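PDB 3I4G: SusD-like carbohydrate binding protein BF1063, which probably binds carbohydrate at the outer membrane of Bacteroides fragilis as a SusD-like protein. Local coordinates for residues Lys249-Tyr254 and Val384-Glu389. Sequence-based numbering, arbitrary orientation.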
loop_
_atom_site.group_PDB
_atom_site.type_symbol
_atom_site.label_atom_id
_atom_site.label_comp_id
_atom_site.label_asym_id
_atom_site.label_seq_id
_atom_site.Cartn_x
_atom_site.Cartn_y
_atom_site.Cartn_z
ATOM N N LYS A 249 -1.417 -13.899 -13.395
ATOM C CA LYS A 249 -1.066 -12.861 -14.384
ATOM C C LYS A 249 -1.485 -11.472 -13.927
ATOM O O LYS A 249 -1.491 -10.523 -14.720
ATOM C CB LYS A 249 -1.700 -13.213 -15.731
ATOM C CG LYS A 249 -1.065 -14.480 -16.322
ATOM C CD LYS A 249 -1.557 -14.788 -17.698
ATOM C CE LYS A 249 -0.731 -15.897 -18.299
ATOM N NZ LYS A 249 -1.189 -16.102 -19.696
ATOM N N GLU A 250 -1.851 -11.343 -12.643
ATOM C CA GLU A 250 -2.322 -10.053 -12.116
ATOM C C GLU A 250 -1.248 -9.290 -11.338
ATOM O O GLU A 250 -1.144 -8.061 -11.456
ATOM C CB GLU A 250 -3.541 -10.252 -11.223
ATOM C CG GLU A 250 -4.004 -8.973 -10.523
ATOM C CD GLU A 250 -5.439 -8.971 -10.095
ATOM O OE1 GLU A 250 -6.160 -9.951 -10.356
ATOM O OE2 GLU A 250 -5.837 -7.932 -9.506
ATOM N N ASN A 251 -0.449 -9.999 -10.555
ATOM C CA ASN A 251 0.563 -9.370 -9.707
ATOM C C ASN A 251 1.791 -9.042 -10.565
ATOM O O ASN A 251 2.603 -9.889 -10.866
ATOM C CB ASN A 251 0.918 -10.257 -8.515
ATOM C CG ASN A 251 -0.200 -10.345 -7.492
ATOM O OD1 ASN A 251 -1.094 -9.484 -7.453
ATOM N ND2 ASN A 251 -0.175 -11.402 -6.676
ATOM N N ILE A 252 1.882 -7.782 -10.950
ATOM C CA ILE A 252 2.908 -7.275 -11.868
ATOM C C ILE A 252 4.226 -7.064 -11.152
ATOM O O ILE A 252 5.272 -7.452 -11.662
ATOM C CB ILE A 252 2.412 -5.990 -12.528
ATOM C CG1 ILE A 252 1.298 -6.326 -13.524
ATOM C CG2 ILE A 252 3.553 -5.253 -13.261
ATOM C CD1 ILE A 252 0.455 -5.128 -14.001
ATOM N N PHE A 253 4.173 -6.425 -9.988
ATOM C CA PHE A 253 5.363 -6.160 -9.163
ATOM C C PHE A 253 4.984 -6.492 -7.731
ATOM O O PHE A 253 3.921 -6.093 -7.268
ATOM C CB PHE A 253 5.875 -4.717 -9.332
ATOM C CG PHE A 253 7.210 -4.472 -8.672
ATOM C CD1 PHE A 253 8.356 -5.060 -9.155
ATOM C CD2 PHE A 253 7.321 -3.650 -7.565
ATOM C CE1 PHE A 253 9.568 -4.898 -8.500
ATOM C CE2 PHE A 253 8.556 -3.472 -6.933
ATOM C CZ PHE A 253 9.658 -4.098 -7.393
ATOM N N TYR A 254 5.857 -7.170 -7.011
ATOM C CA TYR A 254 5.557 -7.664 -5.673
ATOM C C TYR A 254 6.818 -7.911 -4.899
ATOM O O TYR A 254 7.938 -7.962 -5.472
ATOM C CB TYR A 254 4.742 -8.966 -5.783
ATOM C CG TYR A 254 5.325 -9.984 -6.719
ATOM C CD1 TYR A 254 6.403 -10.786 -6.319
ATOM C CD2 TYR A 254 4.817 -10.151 -8.009
ATOM C CE1 TYR A 254 6.943 -11.741 -7.218
ATOM C CE2 TYR A 254 5.334 -11.084 -8.867
ATOM C CZ TYR A 254 6.381 -11.875 -8.476
ATOM O OH TYR A 254 6.910 -12.808 -9.371
ATOM N N VAL A 384 2.785 -5.055 -4.958
ATOM C CA VAL A 384 3.021 -3.624 -5.027
ATOM C C VAL A 384 2.194 -3.028 -6.161
ATOM O O VAL A 384 1.580 -1.971 -6.017
ATOM C CB VAL A 384 4.520 -3.348 -5.201
ATOM C CG1 VAL A 384 4.748 -1.864 -5.315
ATOM C CG2 VAL A 384 5.311 -3.891 -4.009
ATOM N N ILE A 385 2.166 -3.686 -7.316
ATOM C CA ILE A 385 1.358 -3.283 -8.458
ATOM C C ILE A 385 0.557 -4.484 -8.933
ATOM O O ILE A 385 1.119 -5.508 -9.332
ATOM C CB ILE A 385 2.197 -2.778 -9.653
ATOM C CG1 ILE A 385 3.085 -1.580 -9.278
ATOM C CG2 ILE A 385 1.303 -2.441 -10.865
ATOM C CD1 ILE A 385 2.360 -0.277 -8.885
ATOM N N ARG A 386 -0.758 -4.347 -8.878
ATOM C CA ARG A 386 -1.706 -5.339 -9.390
ATOM C C ARG A 386 -2.387 -4.807 -10.643
ATOM O O ARG A 386 -2.684 -3.612 -10.776
ATOM C CB ARG A 386 -2.762 -5.708 -8.331
ATOM C CG ARG A 386 -2.189 -6.299 -7.099
ATOM C CD ARG A 386 -3.182 -7.036 -6.222
ATOM N NE ARG A 386 -4.210 -6.252 -5.536
ATOM C CZ ARG A 386 -5.506 -6.187 -5.871
ATOM N NH1 ARG A 386 -5.992 -6.670 -7.023
ATOM N NH2 ARG A 386 -6.336 -5.565 -5.054
ATOM N N TYR A 387 -2.708 -5.740 -11.541
ATOM C CA TYR A 387 -3.422 -5.338 -12.769
ATOM C C TYR A 387 -4.771 -4.666 -12.447
ATOM O O TYR A 387 -5.218 -3.816 -13.180
ATOM C CB TYR A 387 -3.611 -6.529 -13.703
ATOM C CG TYR A 387 -4.053 -6.211 -15.124
ATOM C CD1 TYR A 387 -3.335 -5.340 -15.908
ATOM C CD2 TYR A 387 -5.171 -6.831 -15.673
ATOM C CE1 TYR A 387 -3.709 -5.097 -17.212
ATOM C CE2 TYR A 387 -5.549 -6.585 -16.966
ATOM C CZ TYR A 387 -4.816 -5.728 -17.717
ATOM O OH TYR A 387 -5.167 -5.501 -19.048
ATOM N N ALA A 388 -5.441 -5.037 -11.344
ATOM C CA ALA A 388 -6.666 -4.326 -11.020
ATOM C C ALA A 388 -6.428 -2.839 -10.815
ATOM O O ALA A 388 -7.271 -2.021 -11.186
ATOM C CB ALA A 388 -7.281 -4.878 -9.776
ATOM N N GLU A 389 -5.291 -2.455 -10.228
ATOM C CA GLU A 389 -4.994 -1.032 -10.070
ATOM C C GLU A 389 -4.751 -0.402 -11.442
ATOM O O GLU A 389 -5.134 0.744 -11.691
ATOM C CB GLU A 389 -3.776 -0.807 -9.179
ATOM C CG GLU A 389 -3.495 0.697 -9.038
ATOM C CD GLU A 389 -2.207 1.062 -8.335
ATOM O OE1 GLU A 389 -1.627 0.208 -7.640
ATOM O OE2 GLU A 389 -1.771 2.238 -8.485
#
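F253 and I385 pair within a short, buried antiparallel ladder, broken by two classic beta bulges, that joins residues 250-254 to the end of strand 380-386 just where helix 387-400 begins. I252 and F253 both face I385, whose O accepts from I252 N at 2.9 Å and, on a lone pair in the carbonyl plane, from F253 N at 3.3 Å. The second bulge sets V384 and I385 against F253: V384 N (2.8 Å) and I385 N (3.0 Å) reach F253 O from the same face of its plane. At the helix end of the ladder, Y387 N gives its hydrogen to E250 O at 2.8 Å.

With CG anti to the backbone N (chi1 174°), the extended E250 side chain puts OE2 at the edge of the R386 guanidinium, near its plane, in a salt bridge to NH1 (2.8 Å) whose hydrogen bond is bent and weak; the two planes lie 45° apart. A388 N adds a weak bond to OE2. R420 makes a salt bridge to OE1, which also accepts from N233 N; R386 has further salt bridges to E447 and E451. F253 and I385 share a face and pack on helix 197-211, and the F253 ring meets V384 CB through CD2 at 3.7 Å. The E250 carboxylate, set against the helix start with an arginine on each oxygen, is probably kept ionised despite its burial.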